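Local coordinates for B12-binding domain-containing protein (Kitasatospora setae, PDB 6WTE), which binds cobalamin and a [4Fe-4S] cluster and, as the radical SAM methylase TsrM, probably transfers methyl groups by non-radical chemistry, at residues 197-202 / 207-212; 258-263 / 297-302; 435-440 / 493-498; 443-448 / 470-475. All coordinates share one frame; numbering follows the deposited sequence. Where two conformers were deposited one is given.

In the fold
Interactions 1 and 2 lie on one side of the chain's centre and touch each other directly: S201 and R199 of interaction 1 bond to Q262 at the end of the helix used by interaction 2. Interactions 3 and 4 lie on the opposite side, about 40 to 49 Å away centre to centre, and meet through the pairing of Q437 with C475; interaction 4 is nested in the loop that interaction 3 closes. Chemistry differs within each pair. Interactions 1 and 3 are polar, one binding a loop to a helix start, the other joining amides to an indole. Interactions 2 and 4 have no hydrogen bond across them. Interactions 1, 2 and 3 are partly buried; interaction 4 is buried.

Interaction 1 of 4, residues 197-202 / 207-212; sequences YRRRSG and VDNLEY
R200 O takes two hydrogen bonds from N209. The backbone N209 N reaches it at 3.0 Å in a nearly straight bond (169°), and N209 ND2 comes in, also at 3.0 Å from R200 O, a little tilted from the carbonyl plane. N209 can use both groups because its CG sits beside its own backbone N (chi1 -78°), which swings the amide back so that ND2 points at the same oxygen. One residue on, L210 N donates to S201 OG at 2.9 Å in a more bent bond, while L210 CB lies against the same hydroxyl. D208 OD1 accepts from G202 N at 3.1 Å and from E211 N at 3.3 Å, the two donors arriving from opposite faces of the carboxylate. D208 is the N-cap of helix 209-214, and the preceding loop shares the work: the first-turn N-H groups of N209, L210 and E211 end on R200 O, S201 OG and D208 OD1. With an alanine in place of D208, G202 N and E211 N would probably both lose their acceptor and the helix start its side-chain cap. Farther out, water 1 lies in the R199 guanidinium plane and links R199 NH2 to N209 OD1; water 2 joins R200 N to V207 O. R199 is positioned by salt bridges to D23 and E255, D23 also partners the N209 side chain, and S201 OG bonds to Q262.

Interaction 2 of 4, residues 258-263 / 297-302; sequences SLAAQG and DNPLNR
P299 enters a 3-10 turn (phi -65°, psi -15°), and that turn presents its ring to A260 and A261 in the last turn of helix 249-261. The methyl A260 CB sits against P299 CB at 3.7 Å and against P299 O at 3.6 Å. Next to it the ring tip, P299 CG, lies 3.8 Å from A261 N and 4.0 Å from A261 CB. L300, its CG beside the backbone N (chi1 -68°), adds only a loose touch, L300 CD2 standing 4.5 Å from A260 CB. The proline's pose is set by its own neighbours: L300 N donates to N298 OD1 at 2.9 Å, an Asx turn, and N298 O accepts both N301 N and N301 ND2. On the other side the helix ends in a Schellman motif at G263, whose N bonds back to A260 O. The contact joins two parts of the radical SAM core, the helix leading to strand 266-269 and the loop leading to the adjacent parallel strand 304-309. No hydrogen bond joins the two segments, though N298 ND2 does reach E257 OE1 earlier on the helix; the contact rests on apolar van der Waals packing, chiefly of two methyls against the proline ring.

Interaction 3 of 4, residues 435-440 / 493-498; sequences GLQSNT and ERWHGA
W495 NE1 donates to Q437 OE1 across this contact, at 3.1 Å and an angle of 142°, a weak hydrogen bond. Its bend follows from how the flat groups meet. Indole and amide planes are 89° apart, and W495 NE1 lies 3.3 Å from Q437 CD and 3.4 Å from Q437 NE2 as well, so the pyrrole edge stands over the amide face. The second hydrogen bond runs within 435-440: Q437 NE2 donates to N439 OD1 at 2.9 Å, almost straight (169°) and in the planes of both amides. It fixes the rotation of the Q437 amide, leaving OE1 turned to the indole. Q437 gets there by a chain that starts with CG opposite the backbone N and then kinks at chi2.

Other close approaches are at the ring's edge. N439 OD1 lies in the indole plane, 3.2 Å from W495 CD1, and Q437 OE1 is 3.6 Å from W495 CZ2. If a leucine replaced Q437, W495 NE1 would probably lose its weak acceptor and the N439 amide, without its partner, would be freer to turn.

Q79 NE2 also donates to Q437 OE1, and the W495 ring meets that of F477 at a slant. The contact between Q437 and W495 joins helix 491-503 to the short strand 436-437, which pairs antiparallel with strand 475-476 at the margin of the radical SAM sheet.

Interaction 4 of 4, residues 443-448 / 470-475; sequences GPIVLK and NFRLVC
I445 points its CB at R472 and V474, and its two branches divide the work. From CB, CG1 runs beside the backbone N (chi1 -59°) and passes R472 NE at 4.0 Å. The chain then extends, and the end methyl, I445 CD1, comes to rest 4.0 Å from R472 CD. The other branch, CG2, goes opposite the backbone N; this methyl lies over one face of the R472 guanidinium, offset toward its rim, and 4.1 Å from R472 NE. The same CG2 also meets V474 CG2 at 4.2 Å, so it fills the angle between the two side chains of 470-475. R472 comes from the other direction, the two side chains running past each other in opposite directions, and its kinks at chi2 and chi3 turn the guanidinium so that a face is offered to the methyl. L436 of strand 436-437 touches both I445 and V474, and S438 touches both I445 and R472. The two segments are loops before and after helix 456-461, so the contact closes the base of that helical excursion. The later loop leads into strand 475-476, which lies between strands 404-412 and 436-437. Nothing is hydrogen-bonded across the contact. The arginine offers its aliphatic CD and the face of its guanidinium, while R472 NH1 donates to Q462 O; a buried arginine can therefore lie against isoleucine without giving up that bond.

Interaction 1 of 4, residues 197-202 / 207-212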
loop_
_atom_site.group_PDB
_atom_site.type_symbol
_atom_site.label_atom_id
_atom_site.label_comp_id
_atom_site.label_asym_id
_atom_site.label_seq_id
_atom_site.Cartn_x
_atom_site.Cartn_y
_atom_site.Cartn_z
ATOM N N TYR A 197 10.944 -11.993 -11.165
ATOM C CA TYR A 197 9.710 -11.473 -11.739
ATOM C C TYR A 197 10.060 -10.709 -13.010
ATOM O O TYR A 197 10.890 -9.796 -12.980
ATOM C CB TYR A 197 8.972 -10.584 -10.739
ATOM C CG TYR A 197 8.729 -11.222 -9.378
ATOM C CD1 TYR A 197 8.560 -12.601 -9.235
ATOM C CD2 TYR A 197 8.686 -10.440 -8.232
ATOM C CE1 TYR A 197 8.355 -13.172 -7.983
ATOM C CE2 TYR A 197 8.469 -10.997 -6.992
ATOM C CZ TYR A 197 8.312 -12.360 -6.867
ATOM O OH TYR A 197 8.106 -12.898 -5.609
ATOM N N ARG A 198 9.477 -11.112 -14.136
ATOM C CA ARG A 198 9.839 -10.509 -15.412
ATOM C C ARG A 198 9.180 -9.139 -15.533
ATOM O O ARG A 198 7.960 -9.005 -15.380
ATOM C CB ARG A 198 9.463 -11.434 -16.569
ATOM C CG ARG A 198 10.357 -12.676 -16.617
ATOM C CD ARG A 198 10.118 -13.552 -17.837
ATOM N NE ARG A 198 8.840 -14.254 -17.768
ATOM C CZ ARG A 198 8.662 -15.444 -17.199
ATOM N NH1 ARG A 198 9.684 -16.084 -16.646
ATOM N NH2 ARG A 198 7.455 -15.997 -17.191
ATOM N N ARG A 199 10.000 -8.117 -15.763
ATOM C CA ARG A 199 9.550 -6.733 -15.853
ATOM C C ARG A 199 9.812 -6.269 -17.275
ATOM O O ARG A 199 10.968 -6.076 -17.665
ATOM C CB ARG A 199 10.275 -5.843 -14.843
ATOM C CG ARG A 199 10.462 -6.481 -13.470
ATOM C CD ARG A 199 9.117 -6.773 -12.774
ATOM N NE ARG A 199 8.386 -5.555 -12.434
ATOM C CZ ARG A 199 8.719 -4.737 -11.438
ATOM N NH1 ARG A 199 9.782 -5.009 -10.687
ATOM N NH2 ARG A 199 7.997 -3.648 -11.195
ATOM N N ARG A 200 8.747 -6.099 -18.046
ATOM C CA ARG A 200 8.858 -5.821 -19.467
ATOM C C ARG A 200 8.463 -4.381 -19.753
ATOM O O ARG A 200 7.806 -3.721 -18.947
ATOM C CB ARG A 200 7.977 -6.783 -20.277
ATOM C CG ARG A 200 8.336 -8.257 -20.118
ATOM C CD ARG A 200 7.312 -9.128 -20.842
ATOM N NE ARG A 200 7.718 -10.528 -20.964
ATOM C CZ ARG A 200 7.132 -11.542 -20.331
ATOM N NH1 ARG A 200 6.107 -11.323 -19.515
ATOM N NH2 ARG A 200 7.569 -12.783 -20.518
ATOM N N SER A 201 8.881 -3.898 -20.919
ATOM C CA SER A 201 8.532 -2.565 -21.379
ATOM C C SER A 201 8.263 -2.604 -22.874
ATOM O O SER A 201 8.939 -3.321 -23.616
ATOM C CB SER A 201 9.646 -1.558 -21.083
ATOM O OG SER A 201 9.836 -1.410 -19.692
ATOM N N GLY A 202 7.270 -1.831 -23.306
ATOM C CA GLY A 202 6.928 -1.769 -24.713
ATOM C C GLY A 202 6.329 -3.032 -25.288
ATOM O O GLY A 202 6.246 -3.152 -26.513
ATOM N N VAL A 207 2.426 -5.467 -18.556
ATOM C CA VAL A 207 2.672 -4.212 -17.850
ATOM C C VAL A 207 3.848 -3.499 -18.508
ATOM O O VAL A 207 4.913 -4.092 -18.724
ATOM C CB VAL A 207 2.929 -4.458 -16.353
ATOM C CG1 VAL A 207 3.308 -3.163 -15.669
ATOM C CG2 VAL A 207 1.689 -5.045 -15.673
ATOM N N ASP A 208 3.646 -2.228 -18.853
ATOM C CA ASP A 208 4.649 -1.418 -19.556
ATOM C C ASP A 208 5.429 -0.612 -18.523
ATOM O O ASP A 208 5.079 0.524 -18.198
ATOM C CB ASP A 208 3.985 -0.509 -20.581
ATOM C CG ASP A 208 4.986 0.110 -21.549
ATOM O OD1 ASP A 208 6.193 0.159 -21.220
ATOM O OD2 ASP A 208 4.560 0.549 -22.635
ATOM N N ASN A 209 6.521 -1.193 -18.029
ATOM C CA ASN A 209 7.224 -0.580 -16.908
ATOM C C ASN A 209 7.882 0.740 -17.290
ATOM O O ASN A 209 7.857 1.692 -16.500
ATOM C CB ASN A 209 8.240 -1.560 -16.333
ATOM C CG ASN A 209 7.581 -2.608 -15.452
ATOM O OD1 ASN A 209 7.298 -2.350 -14.286
ATOM N ND2 ASN A 209 7.318 -3.786 -16.012
ATOM N N LEU A 210 8.460 0.832 -18.493
ATOM C CA LEU A 210 9.110 2.082 -18.880
ATOM C C LEU A 210 8.095 3.206 -19.027
ATOM O O LEU A 210 8.384 4.358 -18.683
ATOM C CB LEU A 210 9.898 1.897 -20.177
ATOM C CG LEU A 210 10.660 3.143 -20.639
ATOM C CD1 LEU A 210 11.753 3.526 -19.624
ATOM C CD2 LEU A 210 11.244 2.922 -22.019
ATOM N N GLU A 211 6.894 2.891 -19.520
ATOM C CA GLU A 211 5.851 3.909 -19.625
ATOM C C GLU A 211 5.555 4.535 -18.268
ATOM O O GLU A 211 5.475 5.762 -18.141
ATOM C CB GLU A 211 4.578 3.301 -20.219
ATOM C CG GLU A 211 3.463 4.312 -20.456
ATOM C CD GLU A 211 3.820 5.363 -21.499
ATOM O OE1 GLU A 211 4.698 5.103 -22.352
ATOM O OE2 GLU A 211 3.216 6.456 -21.469
ATOM N N TYR A 212 5.410 3.705 -17.232
ATOM C CA TYR A 212 5.201 4.243 -15.891
ATOM C C TYR A 212 6.404 5.051 -15.428
ATOM O O TYR A 212 6.249 6.111 -14.811
ATOM C CB TYR A 212 4.921 3.114 -14.907
ATOM C CG TYR A 212 3.496 2.629 -14.949
ATOM C CD1 TYR A 212 2.502 3.296 -14.247
ATOM C CD2 TYR A 212 3.146 1.510 -15.692
ATOM C CE1 TYR A 212 1.192 2.858 -14.275
ATOM C CE2 TYR A 212 1.834 1.063 -15.729
ATOM C CZ TYR A 212 0.865 1.744 -15.016
ATOM O OH TYR A 212 -0.441 1.316 -15.029
HETATM O O HOH W 1 5.457 -3.551 -12.638
HETATM O O HOH W 2 5.930 -6.320 -17.706
#

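Interaction 2 of 4, residues 258-263 / 297-302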
loop_
_atom_site.group_PDB
_atom_site.type_symbol
_atom_site.label_atom_id
_atom_site.label_comp_id
_atom_site.label_asym_id
_atom_site.label_seq_id
_atom_site.Cartn_x
_atom_site.Cartn_y
_atom_site.Cartn_z
ATOM N N SER A 258 17.715 -6.082 -14.306
ATOM C CA SER A 258 16.892 -6.018 -15.511
ATOM C C SER A 258 16.197 -4.670 -15.633
ATOM O O SER A 258 16.139 -4.088 -16.723
ATOM C CB SER A 258 15.860 -7.145 -15.507
ATOM O OG SER A 258 15.067 -7.098 -16.685
ATOM N N LEU A 259 15.662 -4.155 -14.523
ATOM C CA LEU A 259 15.090 -2.813 -14.527
ATOM C C LEU A 259 16.133 -1.777 -14.937
ATOM O O LEU A 259 15.895 -0.956 -15.832
ATOM C CB LEU A 259 14.527 -2.485 -13.147
ATOM C CG LEU A 259 13.278 -3.265 -12.737
ATOM C CD1 LEU A 259 12.881 -2.954 -11.296
ATOM C CD2 LEU A 259 12.142 -2.942 -13.702
ATOM N N ALA A 260 17.312 -1.819 -14.307
ATOM C CA ALA A 260 18.338 -0.825 -14.599
ATOM C C ALA A 260 18.799 -0.904 -16.047
ATOM O O ALA A 260 19.131 0.124 -16.648
ATOM C CB ALA A 260 19.530 -1.001 -13.660
ATOM N N ALA A 261 18.821 -2.107 -16.621
ATOM C CA ALA A 261 19.249 -2.255 -18.008
ATOM C C ALA A 261 18.311 -1.527 -18.963
ATOM O O ALA A 261 18.748 -1.062 -20.023
ATOM C CB ALA A 261 19.342 -3.737 -18.372
ATOM N N GLN A 262 17.026 -1.438 -18.620
ATOM C CA GLN A 262 16.057 -0.716 -19.436
ATOM C C GLN A 262 16.056 0.783 -19.172
ATOM O O GLN A 262 15.243 1.493 -19.771
ATOM C CB GLN A 262 14.641 -1.253 -19.199
ATOM C CG GLN A 262 14.500 -2.755 -19.294
ATOM C CD GLN A 262 13.135 -3.225 -18.827
ATOM O OE1 GLN A 262 12.106 -2.693 -19.246
ATOM N NE2 GLN A 262 13.121 -4.198 -17.922
ATOM N N GLY A 263 16.926 1.280 -18.293
ATOM C CA GLY A 263 16.924 2.685 -17.936
ATOM C C GLY A 263 16.077 3.021 -16.727
ATOM O O GLY A 263 15.945 4.203 -16.386
ATOM N N ASP A 297 30.307 -1.959 -16.293
ATOM C CA ASP A 297 29.220 -1.895 -17.257
ATOM C C ASP A 297 27.911 -2.446 -16.712
ATOM O O ASP A 297 26.884 -2.334 -17.390
ATOM C CB ASP A 297 29.598 -2.657 -18.531
ATOM C CG ASP A 297 30.757 -2.015 -19.275
ATOM O OD1 ASP A 297 30.887 -0.773 -19.229
ATOM O OD2 ASP A 297 31.536 -2.755 -19.910
ATOM N N ASN A 298 27.919 -3.045 -15.527
ATOM C CA ASN A 298 26.671 -3.504 -14.938
ATOM C C ASN A 298 25.776 -2.296 -14.682
ATOM O O ASN A 298 26.216 -1.332 -14.032
ATOM C CB ASN A 298 26.937 -4.276 -13.647
ATOM C CG ASN A 298 25.693 -4.973 -13.115
ATOM O OD1 ASN A 298 24.641 -4.358 -12.960
ATOM N ND2 ASN A 298 25.809 -6.269 -12.850
ATOM N N PRO A 299 24.541 -2.288 -15.193
ATOM C CA PRO A 299 23.693 -1.091 -15.064
ATOM C C PRO A 299 23.324 -0.758 -13.634
ATOM O O PRO A 299 22.848 0.357 -13.386
ATOM C CB PRO A 299 22.447 -1.451 -15.889
ATOM C CG PRO A 299 22.404 -2.941 -15.863
ATOM C CD PRO A 299 23.844 -3.382 -15.895
ATOM N N LEU A 300 23.514 -1.685 -12.694
ATOM C CA LEU A 300 23.336 -1.366 -11.283
ATOM C C LEU A 300 24.295 -0.285 -10.808
ATOM O O LEU A 300 24.087 0.270 -9.724
ATOM C CB LEU A 300 23.519 -2.621 -10.430
ATOM C CG LEU A 300 22.449 -3.703 -10.565
ATOM C CD1 LEU A 300 22.850 -4.944 -9.789
ATOM C CD2 LEU A 300 21.103 -3.192 -10.093
ATOM N N ASN A 301 25.339 0.028 -11.578
ATOM C CA ASN A 301 26.211 1.126 -11.198
ATOM C C ASN A 301 25.530 2.484 -11.301
ATOM O O ASN A 301 26.068 3.467 -10.782
ATOM C CB ASN A 301 27.485 1.098 -12.036
ATOM C CG ASN A 301 28.494 0.108 -11.498
ATOM O OD1 ASN A 301 29.118 0.352 -10.466
ATOM N ND2 ASN A 301 28.654 -1.016 -12.188
ATOM N N ARG A 302 24.362 2.565 -11.939
ATOM C CA ARG A 302 23.575 3.791 -11.960
ATOM C C ARG A 302 22.306 3.673 -11.119
ATOM O O ARG A 302 21.423 4.531 -11.217
ATOM C CB ARG A 302 23.235 4.171 -13.405
ATOM C CG ARG A 302 24.473 4.481 -14.254
ATOM C CD ARG A 302 24.125 4.903 -15.679
ATOM N NE ARG A 302 23.423 3.851 -16.405
ATOM C CZ ARG A 302 24.015 2.791 -16.948
ATOM N NH1 ARG A 302 25.329 2.632 -16.845
ATOM N NH2 ARG A 302 23.291 1.883 -17.589
#

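Interaction 3 of 4, residues 435-440 / 493-498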
loop_
_atom_site.group_PDB
_atom_site.type_symbol
_atom_site.label_atom_id
_atom_site.label_comp_id
_atom_site.label_asym_id
_atom_site.label_seq_id
_atom_site.Cartn_x
_atom_site.Cartn_y
_atom_site.Cartn_z
ATOM N N GLY A 435 -14.299 8.784 19.458
ATOM C CA GLY A 435 -13.341 9.002 18.400
ATOM C C GLY A 435 -13.726 8.423 17.058
ATOM O O GLY A 435 -13.083 8.760 16.059
ATOM N N LEU A 436 -14.742 7.562 17.010
ATOM C CA LEU A 436 -15.240 7.020 15.753
ATOM C C LEU A 436 -15.914 8.122 14.942
ATOM O O LEU A 436 -16.694 8.913 15.478
ATOM C CB LEU A 436 -16.230 5.897 16.049
ATOM C CG LEU A 436 -16.434 4.723 15.109
ATOM C CD1 LEU A 436 -15.097 4.109 14.780
ATOM C CD2 LEU A 436 -17.308 3.721 15.820
ATOM N N GLN A 437 -15.639 8.155 13.640
ATOM C CA GLN A 437 -16.133 9.238 12.803
ATOM C C GLN A 437 -16.282 8.755 11.368
ATOM O O GLN A 437 -15.502 7.929 10.889
ATOM C CB GLN A 437 -15.181 10.445 12.848
ATOM C CG GLN A 437 -15.732 11.756 12.273
ATOM C CD GLN A 437 -15.574 11.883 10.755
ATOM O OE1 GLN A 437 -14.804 11.157 10.129
ATOM N NE2 GLN A 437 -16.308 12.819 10.166
ATOM N N SER A 438 -17.285 9.297 10.682
ATOM C CA SER A 438 -17.394 9.148 9.237
ATOM C C SER A 438 -18.137 10.351 8.684
ATOM O O SER A 438 -19.134 10.789 9.266
ATOM C CB SER A 438 -18.124 7.866 8.830
ATOM O OG SER A 438 -18.173 7.772 7.415
ATOM N N ASN A 439 -17.650 10.875 7.553
ATOM C CA ASN A 439 -18.249 12.071 6.970
ATOM C C ASN A 439 -19.683 11.853 6.517
ATOM O O ASN A 439 -20.437 12.825 6.416
ATOM C CB ASN A 439 -17.432 12.553 5.775
ATOM C CG ASN A 439 -16.069 13.071 6.170
ATOM O OD1 ASN A 439 -15.792 13.298 7.349
ATOM N ND2 ASN A 439 -15.212 13.273 5.183
ATOM N N THR A 440 -20.067 10.614 6.214
ATOM C CA THR A 440 -21.398 10.305 5.706
ATOM C C THR A 440 -22.246 9.538 6.718
ATOM O O THR A 440 -23.254 8.931 6.344
ATOM C CB THR A 440 -21.287 9.520 4.400
ATOM O OG1 THR A 440 -20.509 8.341 4.627
ATOM C CG2 THR A 440 -20.598 10.363 3.337
ATOM N N GLU A 493 -16.243 20.058 8.242
ATOM C CA GLU A 493 -15.798 21.296 8.871
ATOM C C GLU A 493 -14.880 21.012 10.053
ATOM O O GLU A 493 -13.897 21.733 10.270
ATOM C CB GLU A 493 -17.003 22.125 9.310
ATOM C CG GLU A 493 -16.695 23.599 9.533
ATOM C CD GLU A 493 -16.210 24.278 8.265
ATOM O OE1 GLU A 493 -15.144 24.928 8.304
ATOM O OE2 GLU A 493 -16.889 24.144 7.222
ATOM N N ARG A 494 -15.190 19.975 10.840
ATOM C CA ARG A 494 -14.305 19.595 11.936
ATOM C C ARG A 494 -12.951 19.135 11.414
ATOM O O ARG A 494 -11.910 19.464 11.994
ATOM C CB ARG A 494 -14.946 18.498 12.786
ATOM C CG ARG A 494 -16.192 18.922 13.534
ATOM C CD ARG A 494 -16.477 17.957 14.675
ATOM N NE ARG A 494 -17.836 18.092 15.189
ATOM C CZ ARG A 494 -18.203 18.963 16.124
ATOM N NH1 ARG A 494 -19.465 19.004 16.531
ATOM N NH2 ARG A 494 -17.311 19.792 16.651
ATOM N N TRP A 495 -12.946 18.360 10.324
ATOM C CA TRP A 495 -11.672 17.963 9.733
ATOM C C TRP A 495 -10.890 19.183 9.268
ATOM O O TRP A 495 -9.672 19.257 9.456
ATOM C CB TRP A 495 -11.892 17.010 8.558
ATOM C CG TRP A 495 -12.180 15.584 8.918
ATOM C CD1 TRP A 495 -13.320 14.886 8.646
ATOM C CD2 TRP A 495 -11.306 14.675 9.603
ATOM N NE1 TRP A 495 -13.213 13.597 9.118
ATOM C CE2 TRP A 495 -11.988 13.444 9.715
ATOM C CE3 TRP A 495 -10.018 14.784 10.142
ATOM C CZ2 TRP A 495 -11.424 12.332 10.338
ATOM C CZ3 TRP A 495 -9.460 13.675 10.760
ATOM C CH2 TRP A 495 -10.160 12.467 10.852
ATOM N N HIS A 496 -11.582 20.158 8.674
ATOM C CA HIS A 496 -10.921 21.373 8.211
ATOM C C HIS A 496 -10.251 22.098 9.369
ATOM O O HIS A 496 -9.095 22.522 9.268
ATOM C CB HIS A 496 -11.946 22.278 7.516
ATOM C CG HIS A 496 -11.347 23.430 6.764
ATOM N ND1 HIS A 496 -10.180 24.056 7.148
ATOM C CD2 HIS A 496 -11.776 24.086 5.660
ATOM C CE1 HIS A 496 -9.909 25.037 6.306
ATOM N NE2 HIS A 496 -10.862 25.075 5.393
ATOM N N GLY A 497 -10.959 22.229 10.492
ATOM C CA GLY A 497 -10.373 22.893 11.645
ATOM C C GLY A 497 -9.173 22.149 12.193
ATOM O O GLY A 497 -8.189 22.761 12.613
ATOM N N ALA A 498 -9.234 20.816 12.190
ATOM C CA ALA A 498 -8.111 20.032 12.689
ATOM C C ALA A 498 -6.893 20.188 11.791
ATOM O O ALA A 498 -5.762 20.295 12.281
ATOM C CB ALA A 498 -8.508 18.561 12.808
#

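Interaction 4 of 4, residues 443-448 / 470-475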
loop_
_atom_site.group_PDB
_atom_site.type_symbol
_atom_site.label_atom_id
_atom_site.label_comp_id
_atom_site.label_asym_id
_atom_site.label_seq_id
_atom_site.Cartn_x
_atom_site.Cartn_y
_atom_site.Cartn_z
ATOM N N GLY A 443 -26.022 9.273 12.099
ATOM C CA GLY A 443 -26.116 8.892 13.489
ATOM C C GLY A 443 -24.896 8.139 13.979
ATOM O O GLY A 443 -23.893 7.998 13.271
ATOM N N PRO A 444 -24.969 7.628 15.209
ATOM C CA PRO A 444 -23.802 6.967 15.809
ATOM C C PRO A 444 -23.401 5.713 15.047
ATOM O O PRO A 444 -24.245 4.929 14.605
ATOM C CB PRO A 444 -24.276 6.631 17.229
ATOM C CG PRO A 444 -25.429 7.558 17.482
ATOM C CD PRO A 444 -26.097 7.722 16.151
ATOM N N ILE A 445 -22.094 5.529 14.906
ATOM C CA ILE A 445 -21.535 4.368 14.226
ATOM C C ILE A 445 -21.418 3.243 15.249
ATOM O O ILE A 445 -20.631 3.334 16.193
ATOM C CB ILE A 445 -20.178 4.693 13.599
ATOM C CG1 ILE A 445 -20.324 5.842 12.596
ATOM C CG2 ILE A 445 -19.600 3.463 12.918
ATOM C CD1 ILE A 445 -18.998 6.380 12.078
ATOM N N VAL A 446 -22.185 2.176 15.055
ATOM C CA VAL A 446 -22.203 1.042 15.970
ATOM C C VAL A 446 -21.582 -0.140 15.239
ATOM O O VAL A 446 -22.237 -0.792 14.416
ATOM C CB VAL A 446 -23.619 0.717 16.455
ATOM C CG1 VAL A 446 -23.592 -0.513 17.339
ATOM C CG2 VAL A 446 -24.208 1.903 17.208
ATOM N N LEU A 447 -20.331 -0.448 15.568
ATOM C CA LEU A 447 -19.624 -1.565 14.963
ATOM C C LEU A 447 -19.894 -2.851 15.733
ATOM O O LEU A 447 -20.299 -2.835 16.898
ATOM C CB LEU A 447 -18.120 -1.302 14.925
ATOM C CG LEU A 447 -17.663 -0.047 14.189
ATOM C CD1 LEU A 447 -16.147 0.090 14.287
ATOM C CD2 LEU A 447 -18.122 -0.106 12.741
ATOM N N LYS A 448 -19.639 -3.975 15.064
ATOM C CA LYS A 448 -19.797 -5.297 15.637
ATOM C C LYS A 448 -18.460 -6.025 15.611
ATOM O O LYS A 448 -17.806 -6.070 14.559
ATOM C CB LYS A 448 -20.855 -6.116 14.857
ATOM C CG LYS A 448 -22.244 -5.482 14.867
ATOM C CD LYS A 448 -23.204 -6.133 13.873
ATOM C CE LYS A 448 -23.533 -7.563 14.249
ATOM N NZ LYS A 448 -24.692 -8.087 13.447
ATOM N N ASN A 470 -24.705 2.290 1.714
ATOM C CA ASN A 470 -24.083 3.541 1.313
ATOM C C ASN A 470 -22.647 3.600 1.818
ATOM O O ASN A 470 -22.310 3.011 2.847
ATOM C CB ASN A 470 -24.869 4.731 1.864
ATOM C CG ASN A 470 -26.323 4.715 1.436
ATOM O OD1 ASN A 470 -27.222 4.543 2.259
ATOM N ND2 ASN A 470 -26.560 4.894 0.146
ATOM N N PHE A 471 -21.797 4.316 1.081
ATOM C CA PHE A 471 -20.427 4.515 1.533
ATOM C C PHE A 471 -20.413 5.238 2.869
ATOM O O PHE A 471 -21.046 6.284 3.035
ATOM C CB PHE A 471 -19.626 5.308 0.504
ATOM C CG PHE A 471 -19.057 4.463 -0.594
ATOM C CD1 PHE A 471 -18.275 3.356 -0.298
ATOM C CD2 PHE A 471 -19.313 4.769 -1.917
ATOM C CE1 PHE A 471 -17.744 2.579 -1.312
ATOM C CE2 PHE A 471 -18.795 3.991 -2.933
ATOM C CZ PHE A 471 -18.013 2.897 -2.629
ATOM N N ARG A 472 -19.685 4.665 3.823
ATOM C CA ARG A 472 -19.569 5.208 5.174
ATOM C C ARG A 472 -18.214 4.723 5.690
ATOM O O ARG A 472 -18.111 3.767 6.465
ATOM C CB ARG A 472 -20.733 4.766 6.061
ATOM C CG ARG A 472 -20.956 5.642 7.277
ATOM C CD ARG A 472 -20.281 5.080 8.513
ATOM N NE ARG A 472 -21.007 3.952 9.088
ATOM C CZ ARG A 472 -20.660 2.681 8.922
ATOM N NH1 ARG A 472 -19.605 2.378 8.192
ATOM N NH2 ARG A 472 -21.367 1.716 9.490
ATOM N N LEU A 473 -17.158 5.380 5.210
ATOM C CA LEU A 473 -15.788 4.996 5.526
ATOM C C LEU A 473 -15.465 5.434 6.947
ATOM O O LEU A 473 -15.521 6.629 7.257
ATOM C CB LEU A 473 -14.811 5.619 4.534
ATOM C CG LEU A 473 -14.610 4.906 3.194
ATOM C CD1 LEU A 473 -15.910 4.806 2.403
ATOM C CD2 LEU A 473 -13.544 5.638 2.386
ATOM N N VAL A 474 -15.122 4.469 7.801
ATOM C CA VAL A 474 -14.985 4.689 9.239
ATOM C C VAL A 474 -13.565 5.127 9.570
ATOM O O VAL A 474 -12.596 4.615 8.993
ATOM C CB VAL A 474 -15.368 3.410 10.001
ATOM C CG1 VAL A 474 -15.128 3.576 11.468
ATOM C CG2 VAL A 474 -16.834 3.077 9.748
ATOM N N CYS A 475 -13.441 6.069 10.517
ATOM C CA CYS A 475 -12.162 6.629 10.940
ATOM C C CYS A 475 -12.111 6.742 12.454
ATOM O O CYS A 475 -13.139 6.728 13.136
ATOM C CB CYS A 475 -11.926 8.023 10.353
ATOM S SG CYS A 475 -11.936 8.043 8.553
#